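Local coordinates for putative lipoprotein (Bacteroides ovatus, PDB 3OQQ), which is of unknown function but is probably an extracellular, calcium-binding lipoprotein built largely of antiparallel beta strands, at residues 40-45 against 162-167; 126-131 against 149-154; 179-184 against 298-303. All coordinates share one frame; numbering follows the deposited sequence.

Contact 1 (40-45 against 162-167); sequences DVLVKD and HSQQMM. With CA (calcium ion), chain E.
Leu42, Met166 and Gln165 carry most of this contact, where the chain leaving strand 36-41 meets the loop between strands 150-161 and 173-184. The carboxamide of Gln165 reads the backbone opposite with both of its ends. Gln165 NE2 gives a fairly straight bond of 2.7 Å to Asp40 O, lying in that carbonyl's plane, while Gln165 OE1 accepts Leu42 N at 2.9 Å, the donor standing above the plane of the side-chain carbonyl. Glutamine suits the place because one flat group supplies a donor and an acceptor; Gly119 O and Arg47 take up further bonds to NE2 and OE1 and fix its rotation. The backbone it reads lies at a G1 beta bulge, in which Asp40 and Val41 both face Val23 as the chain turns a corner. Leu42, its CG anti to the backbone N (chi1 166°), carries its CD2 methyl to 3.7 Å from Met166 CE. Met166, a selenomethionine bent at its last torsion, crosses Leu42 at about a right angle and also lays CE 3.6 Å from Lys44 CB. The NE2 of Gln164 lies 3.4 Å from Leu42 CD2, and its OE1 binds calcium, where Asn114, Asp117 and two waters also bind.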
# COMPACT_ATOMS: atom_id res chain seq x y z
N ASP A 40 -11.79 15.48 -0.19
CA ASP A 40 -11.87 16.95 -0.17
C ASP A 40 -11.64 17.58 -1.57
O ASP A 40 -10.81 18.48 -1.73
CB ASP A 40 -10.89 17.52 0.89
CG ASP A 40 -11.33 17.21 2.32
OD1 ASP A 40 -12.54 17.29 2.60
OD2 ASP A 40 -10.45 16.93 3.16
N VAL A 41 -12.42 17.12 -2.56
CA VAL A 41 -12.38 17.52 -3.96
C VAL A 41 -13.31 18.68 -4.23
O VAL A 41 -14.50 18.59 -3.94
CB VAL A 41 -12.78 16.31 -4.86
CG1 VAL A 41 -12.67 16.63 -6.34
CG2 VAL A 41 -11.96 15.08 -4.50
N LEU A 42 -12.79 19.74 -4.84
CA LEU A 42 -13.61 20.88 -5.23
C LEU A 42 -14.20 20.59 -6.61
O LEU A 42 -13.46 20.25 -7.54
CB LEU A 42 -12.77 22.18 -5.23
CG LEU A 42 -13.36 23.42 -5.91
CD1 LEU A 42 -14.60 23.93 -5.19
CD2 LEU A 42 -12.32 24.50 -6.00
N VAL A 43 -15.54 20.68 -6.74
CA VAL A 43 -16.22 20.46 -8.02
C VAL A 43 -16.91 21.75 -8.39
O VAL A 43 -17.98 22.04 -7.87
CB VAL A 43 -17.20 19.25 -8.03
CG1 VAL A 43 -17.76 19.02 -9.44
CG2 VAL A 43 -16.53 17.98 -7.51
N LYS A 44 -16.27 22.54 -9.26
CA LYS A 44 -16.81 23.80 -9.78
C LYS A 44 -17.28 23.46 -11.20
O LYS A 44 -16.45 23.17 -12.07
CB LYS A 44 -15.77 24.93 -9.73
CG LYS A 44 -16.35 26.31 -10.03
CD LYS A 44 -15.29 27.26 -10.57
CE LYS A 44 -15.92 28.51 -11.14
NZ LYS A 44 -14.96 29.25 -12.01
N ASP A 45 -18.61 23.39 -11.38
CA ASP A 45 -19.33 23.01 -12.60
C ASP A 45 -19.14 21.49 -12.80
O ASP A 45 -19.96 20.70 -12.33
CB ASP A 45 -18.92 23.84 -13.84
CG ASP A 45 -18.78 25.34 -13.59
OD1 ASP A 45 -19.77 25.97 -13.14
OD2 ASP A 45 -17.68 25.88 -13.85
N HIS A 162 -2.04 22.92 -1.75
CA HIS A 162 -2.15 24.04 -2.67
C HIS A 162 -3.13 25.05 -2.10
O HIS A 162 -4.10 24.65 -1.45
CB HIS A 162 -2.63 23.54 -4.06
CG HIS A 162 -1.77 22.48 -4.70
ND1 HIS A 162 -2.16 21.86 -5.87
CD2 HIS A 162 -0.56 21.99 -4.32
CE1 HIS A 162 -1.19 21.00 -6.16
NE2 HIS A 162 -0.21 21.04 -5.25
N SER A 163 -2.91 26.35 -2.34
CA SER A 163 -3.82 27.39 -1.83
C SER A 163 -5.24 27.31 -2.46
O SER A 163 -6.21 27.74 -1.84
CB SER A 163 -3.22 28.77 -2.08
OG SER A 163 -3.93 29.76 -1.34
N GLN A 164 -5.33 26.74 -3.68
CA GLN A 164 -6.57 26.60 -4.45
C GLN A 164 -6.48 25.40 -5.40
O GLN A 164 -5.43 25.16 -6.01
CB GLN A 164 -6.83 27.91 -5.24
CG GLN A 164 -8.16 27.98 -6.00
CD GLN A 164 -9.43 27.92 -5.17
OE1 GLN A 164 -9.54 28.51 -4.08
NE2 GLN A 164 -10.45 27.30 -5.71
N GLN A 165 -7.60 24.67 -5.55
CA GLN A 165 -7.68 23.52 -6.44
C GLN A 165 -7.93 23.97 -7.89
O GLN A 165 -8.35 25.11 -8.12
CB GLN A 165 -8.78 22.56 -5.98
CG GLN A 165 -8.49 21.92 -4.62
CD GLN A 165 -9.46 20.84 -4.24
OE1 GLN A 165 -9.96 20.09 -5.09
NE2 GLN A 165 -9.68 20.66 -2.94
N MSE A 166 -7.67 23.07 -8.87
CA MSE A 166 -7.89 23.22 -10.32
C MSE A 166 -7.12 24.42 -10.92
O MSE A 166 -7.72 25.34 -11.49
CB MSE A 166 -9.39 23.32 -10.65
CG MSE A 166 -10.14 22.03 -10.41
SE MSE A 166 -12.04 22.17 -10.77
CE MSE A 166 -12.46 23.60 -9.56
N MSE A 167 -5.79 24.36 -10.81
CA MSE A 167 -4.87 25.36 -11.35
C MSE A 167 -4.20 24.82 -12.62
O MSE A 167 -4.13 23.60 -12.79
CB MSE A 167 -3.82 25.76 -10.30
CG MSE A 167 -4.40 26.32 -9.00
SE MSE A 167 -5.05 28.18 -9.09
CE MSE A 167 -6.91 27.87 -9.41
CA CA E . -10.72 29.03 -2.07
O HOH W 1 -9.07 27.01 -1.55
O HOH W 2 -10.71 29.75 -0.01

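Contact 2 (126-131 against 149-154); sequences TGVVMF and DVVFEY. With CA (calcium ion), chain C; CA (calcium ion), chain B.
Thr126 and Tyr154 meet part-way along two antiparallel neighbours, strands 122-131 and 150-161, and the backbone ladder can be followed from there to Phe131. Gly127-Tyr154, Val129-Phe152 and Phe131-Val150 are the hydrogen-bonded pairs. The bond from Val129 N to Phe152 O is almost straight, 2.7 Å long, whereas that from Val150 N to Phe131 O is weak, beside a classic beta bulge in which Asp149 and Val150 both face Phe131. Tyr154 O accepts twice, from Gly127 N and from Thr126 OG1 at 2.6 Å; the threonine hydroxyl, anti to its own nitrogen (chi1 -176°), comes in the carbonyl plane.

Aromatic packing fills the face that bears Val129, Phe131, Phe152 and Tyr154. Val129 CB sits over the Phe152 ring, 3.8 Å from its centroid, in a CH-pi contact. The Tyr154 ring lies over the backbone at Gly127, with Gly127 N 3.5 Å above its plane; glycine, with no side chain, lets the ring lie close. Tyr154 OH is bonded to Asn125, and Phe335 of strand 333-339 packs on both Tyr154 and Val129.

On the other face the contacts are aliphatic: Val128 CG2 and Val151 CG1 are 3.7 Å apart, and the selenomethionine Met130 lies alongside Val151. Glu153, on this face too, pairs with Arg183.

Metal bonds form the last group. Asp149 chelates one calcium through both oxygens, and its OD1 also binds the second calcium at 2.5 Å. Asp149 OD2 accepts a hydrogen bond from Asp133 N as well, and Glu132, Asp146, Asn148, Gly186 and Glu397 contribute to the two sites. A carboxylate suits such a bridge. Backbone bonds thus hold the strand pair, with apolar ring packing on one face, while ionic bonding at the bulge ties its end to the paired calcium ions.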
# COMPACT_ATOMS: atom_id res chain seq x y z
N THR A 126 -5.02 2.03 -0.66
CA THR A 126 -4.73 1.10 0.43
C THR A 126 -4.89 -0.34 -0.08
O THR A 126 -5.58 -0.58 -1.07
CB THR A 126 -5.60 1.41 1.69
OG1 THR A 126 -5.23 0.55 2.76
CG2 THR A 126 -7.12 1.32 1.43
N GLY A 127 -4.21 -1.27 0.57
CA GLY A 127 -4.27 -2.68 0.22
C GLY A 127 -3.52 -3.52 1.23
O GLY A 127 -3.02 -3.01 2.24
N VAL A 128 -3.44 -4.81 0.97
CA VAL A 128 -2.69 -5.74 1.81
C VAL A 128 -1.70 -6.44 0.91
O VAL A 128 -2.04 -6.86 -0.19
CB VAL A 128 -3.55 -6.74 2.66
CG1 VAL A 128 -4.30 -7.76 1.79
CG2 VAL A 128 -2.67 -7.44 3.71
N VAL A 129 -0.46 -6.51 1.37
CA VAL A 129 0.61 -7.15 0.61
C VAL A 129 0.87 -8.48 1.24
O VAL A 129 1.03 -8.58 2.47
CB VAL A 129 1.88 -6.27 0.51
CG1 VAL A 129 2.98 -7.02 -0.23
CG2 VAL A 129 1.58 -4.96 -0.19
N MSE A 130 0.92 -9.52 0.41
CA MSE A 130 1.17 -10.88 0.87
C MSE A 130 2.32 -11.46 0.13
O MSE A 130 2.25 -11.60 -1.08
CB MSE A 130 -0.08 -11.75 0.70
CG MSE A 130 -1.21 -11.28 1.58
SE MSE A 130 -2.62 -12.59 1.62
CE MSE A 130 -3.93 -11.50 2.51
N PHE A 131 3.37 -11.86 0.86
CA PHE A 131 4.58 -12.40 0.25
C PHE A 131 4.88 -13.81 0.66
O PHE A 131 4.58 -14.21 1.78
CB PHE A 131 5.79 -11.55 0.66
CG PHE A 131 6.13 -10.47 -0.31
CD1 PHE A 131 6.79 -10.77 -1.50
CD2 PHE A 131 5.83 -9.14 -0.03
CE1 PHE A 131 7.13 -9.76 -2.40
CE2 PHE A 131 6.13 -8.13 -0.95
CZ PHE A 131 6.79 -8.45 -2.12
N ASP A 149 3.87 -15.49 4.52
CA ASP A 149 5.24 -15.38 5.07
C ASP A 149 5.52 -13.99 5.59
O ASP A 149 6.17 -13.85 6.63
CB ASP A 149 6.27 -15.83 4.04
CG ASP A 149 5.97 -17.28 3.63
OD1 ASP A 149 5.11 -17.94 4.29
OD2 ASP A 149 6.55 -17.73 2.63
N VAL A 150 4.99 -12.96 4.90
CA VAL A 150 4.96 -11.57 5.34
C VAL A 150 3.62 -11.02 4.88
O VAL A 150 3.27 -11.09 3.70
CB VAL A 150 6.14 -10.63 4.95
CG1 VAL A 150 5.99 -9.27 5.65
CG2 VAL A 150 7.50 -11.24 5.29
N VAL A 151 2.82 -10.56 5.83
CA VAL A 151 1.50 -10.01 5.48
C VAL A 151 1.48 -8.63 6.08
O VAL A 151 1.68 -8.48 7.29
CB VAL A 151 0.30 -10.88 5.92
CG1 VAL A 151 -1.03 -10.28 5.49
CG2 VAL A 151 0.43 -12.32 5.42
N PHE A 152 1.36 -7.62 5.24
CA PHE A 152 1.28 -6.26 5.76
C PHE A 152 0.30 -5.43 5.02
O PHE A 152 0.20 -5.53 3.81
CB PHE A 152 2.64 -5.56 5.77
CG PHE A 152 3.34 -5.31 4.46
CD1 PHE A 152 4.21 -6.26 3.93
CD2 PHE A 152 3.23 -4.08 3.82
CE1 PHE A 152 4.93 -5.99 2.77
CE2 PHE A 152 3.94 -3.82 2.65
CZ PHE A 152 4.81 -4.78 2.14
N GLU A 153 -0.40 -4.59 5.75
CA GLU A 153 -1.34 -3.62 5.17
C GLU A 153 -0.64 -2.33 4.90
O GLU A 153 0.25 -1.93 5.65
CB GLU A 153 -2.52 -3.35 6.13
CG GLU A 153 -3.13 -4.60 6.72
CD GLU A 153 -4.39 -4.39 7.55
OE1 GLU A 153 -4.60 -3.25 8.02
OE2 GLU A 153 -5.16 -5.36 7.70
N TYR A 154 -1.07 -1.64 3.87
CA TYR A 154 -0.46 -0.35 3.62
C TYR A 154 -1.53 0.65 3.36
O TYR A 154 -2.63 0.30 2.93
CB TYR A 154 0.53 -0.38 2.44
CG TYR A 154 -0.14 -0.47 1.08
CD1 TYR A 154 -0.52 0.69 0.39
CD2 TYR A 154 -0.42 -1.70 0.50
CE1 TYR A 154 -1.11 0.61 -0.86
CE2 TYR A 154 -0.99 -1.78 -0.77
CZ TYR A 154 -1.37 -0.62 -1.43
OH TYR A 154 -1.96 -0.68 -2.66
CA CA C . 5.14 -19.81 2.43
CA CA B . 3.89 -19.43 5.86
O HOH W 3 5.65 -20.89 4.46
O HOH W 4 7.38 -20.60 2.33
O HOH W 5 4.27 -21.87 1.51

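Contact 3 (179-184 against 298-303)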
# COMPACT_ATOMS: atom_id res chain seq x y z
N THR A 179 1.56 4.49 5.63
CA THR A 179 1.61 3.61 6.78
C THR A 179 1.84 2.24 6.25
O THR A 179 1.37 1.91 5.16
CB THR A 179 0.41 3.69 7.74
OG1 THR A 179 -0.81 3.37 7.07
CG2 THR A 179 0.33 5.00 8.49
N LEU A 180 2.63 1.46 6.99
CA LEU A 180 2.93 0.04 6.76
C LEU A 180 2.66 -0.66 8.06
O LEU A 180 3.31 -0.34 9.08
CB LEU A 180 4.38 -0.17 6.30
CG LEU A 180 4.86 0.51 5.01
CD1 LEU A 180 6.35 0.39 4.87
CD2 LEU A 180 4.15 -0.06 3.78
N ASP A 181 1.64 -1.54 8.08
CA ASP A 181 1.21 -2.24 9.30
C ASP A 181 1.43 -3.72 9.18
O ASP A 181 0.83 -4.33 8.29
CB ASP A 181 -0.29 -1.96 9.59
CG ASP A 181 -0.59 -0.49 9.78
OD1 ASP A 181 0.34 0.27 10.16
OD2 ASP A 181 -1.74 -0.09 9.52
N VAL A 182 2.23 -4.31 10.08
CA VAL A 182 2.52 -5.75 10.08
C VAL A 182 1.32 -6.53 10.60
O VAL A 182 0.99 -6.47 11.78
CB VAL A 182 3.80 -6.13 10.88
CG1 VAL A 182 4.12 -7.62 10.68
CG2 VAL A 182 4.98 -5.27 10.48
N ARG A 183 0.72 -7.33 9.73
CA ARG A 183 -0.41 -8.14 10.13
C ARG A 183 0.07 -9.54 10.55
O ARG A 183 -0.43 -10.06 11.54
CB ARG A 183 -1.45 -8.15 8.98
CG ARG A 183 -2.12 -9.44 8.72
CD ARG A 183 -3.62 -9.33 8.67
NE ARG A 183 -4.21 -8.43 7.67
CZ ARG A 183 -4.73 -8.81 6.51
NH1 ARG A 183 -4.65 -10.09 6.12
NH2 ARG A 183 -5.34 -7.93 5.72
N ALA A 184 1.02 -10.14 9.84
CA ALA A 184 1.51 -11.48 10.18
C ALA A 184 2.87 -11.74 9.57
O ALA A 184 3.20 -11.15 8.53
CB ALA A 184 0.52 -12.54 9.67
N MSE A 298 -1.03 -3.58 15.94
CA MSE A 298 -0.13 -3.89 14.85
C MSE A 298 1.12 -3.04 14.89
O MSE A 298 1.03 -1.86 15.21
CB MSE A 298 -0.84 -3.70 13.50
CG MSE A 298 -1.85 -4.80 13.22
SE MSE A 298 -2.65 -4.62 11.45
CE MSE A 298 -4.26 -5.70 11.81
N LEU A 299 2.29 -3.63 14.58
CA LEU A 299 3.53 -2.84 14.46
C LEU A 299 3.38 -1.97 13.20
O LEU A 299 3.12 -2.49 12.12
CB LEU A 299 4.80 -3.73 14.41
CG LEU A 299 6.15 -3.04 14.03
CD1 LEU A 299 6.53 -1.92 15.04
CD2 LEU A 299 7.28 -4.05 14.01
N ARG A 300 3.47 -0.63 13.38
CA ARG A 300 3.25 0.32 12.30
C ARG A 300 4.46 1.18 12.03
O ARG A 300 5.03 1.77 12.96
CB ARG A 300 2.02 1.23 12.64
CG ARG A 300 1.96 2.58 11.86
CD ARG A 300 0.64 3.30 12.05
NE ARG A 300 -0.43 2.64 11.29
CZ ARG A 300 -1.63 3.19 11.03
NH1 ARG A 300 -1.93 4.39 11.50
NH2 ARG A 300 -2.52 2.53 10.31
N ALA A 301 4.86 1.28 10.73
CA ALA A 301 5.82 2.27 10.28
C ALA A 301 5.01 3.40 9.63
O ALA A 301 4.10 3.12 8.83
CB ALA A 301 6.84 1.67 9.29
N GLU A 302 5.27 4.65 10.02
CA GLU A 302 4.53 5.78 9.47
C GLU A 302 5.53 6.79 8.91
O GLU A 302 6.45 7.20 9.62
CB GLU A 302 3.60 6.42 10.49
CG GLU A 302 2.75 7.53 9.88
CD GLU A 302 1.90 8.30 10.87
OE1 GLU A 302 0.78 7.83 11.17
OE2 GLU A 302 2.37 9.34 11.37
N VAL A 303 5.36 7.15 7.63
CA VAL A 303 6.28 8.06 6.94
C VAL A 303 5.52 9.21 6.31
O VAL A 303 4.60 9.00 5.52
CB VAL A 303 7.14 7.34 5.87
CG1 VAL A 303 8.15 8.30 5.23
CG2 VAL A 303 7.86 6.12 6.45
O HOH W 6 2.08 -6.50 14.13
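Asp181 and Arg300 form the tight centre of this contact, side by side on neighbouring antiparallel strands as a non-hydrogen-bonded pair. The guanidinium grips the carboxylate side-on: Arg300 NE reaches Asp181 OD1 at 2.7 Å and Arg300 NH2 reaches Asp181 OD2 at 2.8 Å, both bonds nearly straight and close to the guanidinium plane. The two flat groups are only 17° from coplanar. OD2 uses its syn lone pair, while OD1 is met on the syn side somewhat out of the carboxylate plane. A bend at the third torsion of Arg300 (chi3 -74°) swings the group round to the acid. Thr179 CG2 rests over the centre of the Arg300 guanidinium, 3.6 Å above its plane. Arginine suits the place by offering an edge to the acid and a face to a methyl, and the close positive charge would be expected to keep Asp181 ionised in its buried setting.

On the opposite face, Leu180 and Ala301 touch lightly through their CB atoms, and Ile269 of strand 266-272 packs on Leu180. Their backbones are nevertheless firmly joined by a reciprocal pair of hydrogen bonds, with Ala301 N 2.8 Å from Leu180 O.

Toward Val182 and Leu299 the ladder opens. Val182 N still bonds to Leu299 O, but a water gives a proton to Val182 O at 2.6 Å and accepts one from Leu299 N. The buried selenomethionine Met298 packs along Val182 O and Asp181 CB. This is a buried antiparallel strand pair, 173-184 with 298-307, bearing a cross-strand ion pair at a non-hydrogen-bonded site.

Contacts 2 and 3 are neighbouring strand pairs in the buried middle of the chain, their centres about 10 Å apart. Strands 150-161 and 173-184 join them directly: Glu153 O probably accepts a hydrogen bond from Asp181 N, and Val151 N probably gives one to Ala184 O. Contact 1 lies nearer the surface, its centre about 33 Å from that of contact 2, and brings loop to strand end with few bonds; strand 36-41, which runs into 40-45, neighbours strand 122-131 of contact 2. Rings dominate contact 2 and an ion pair contact 3, whereas a single carboxamide serves contact 1. Calcium is bound at contacts 1 and 2, in both cases by residues outside regular strands.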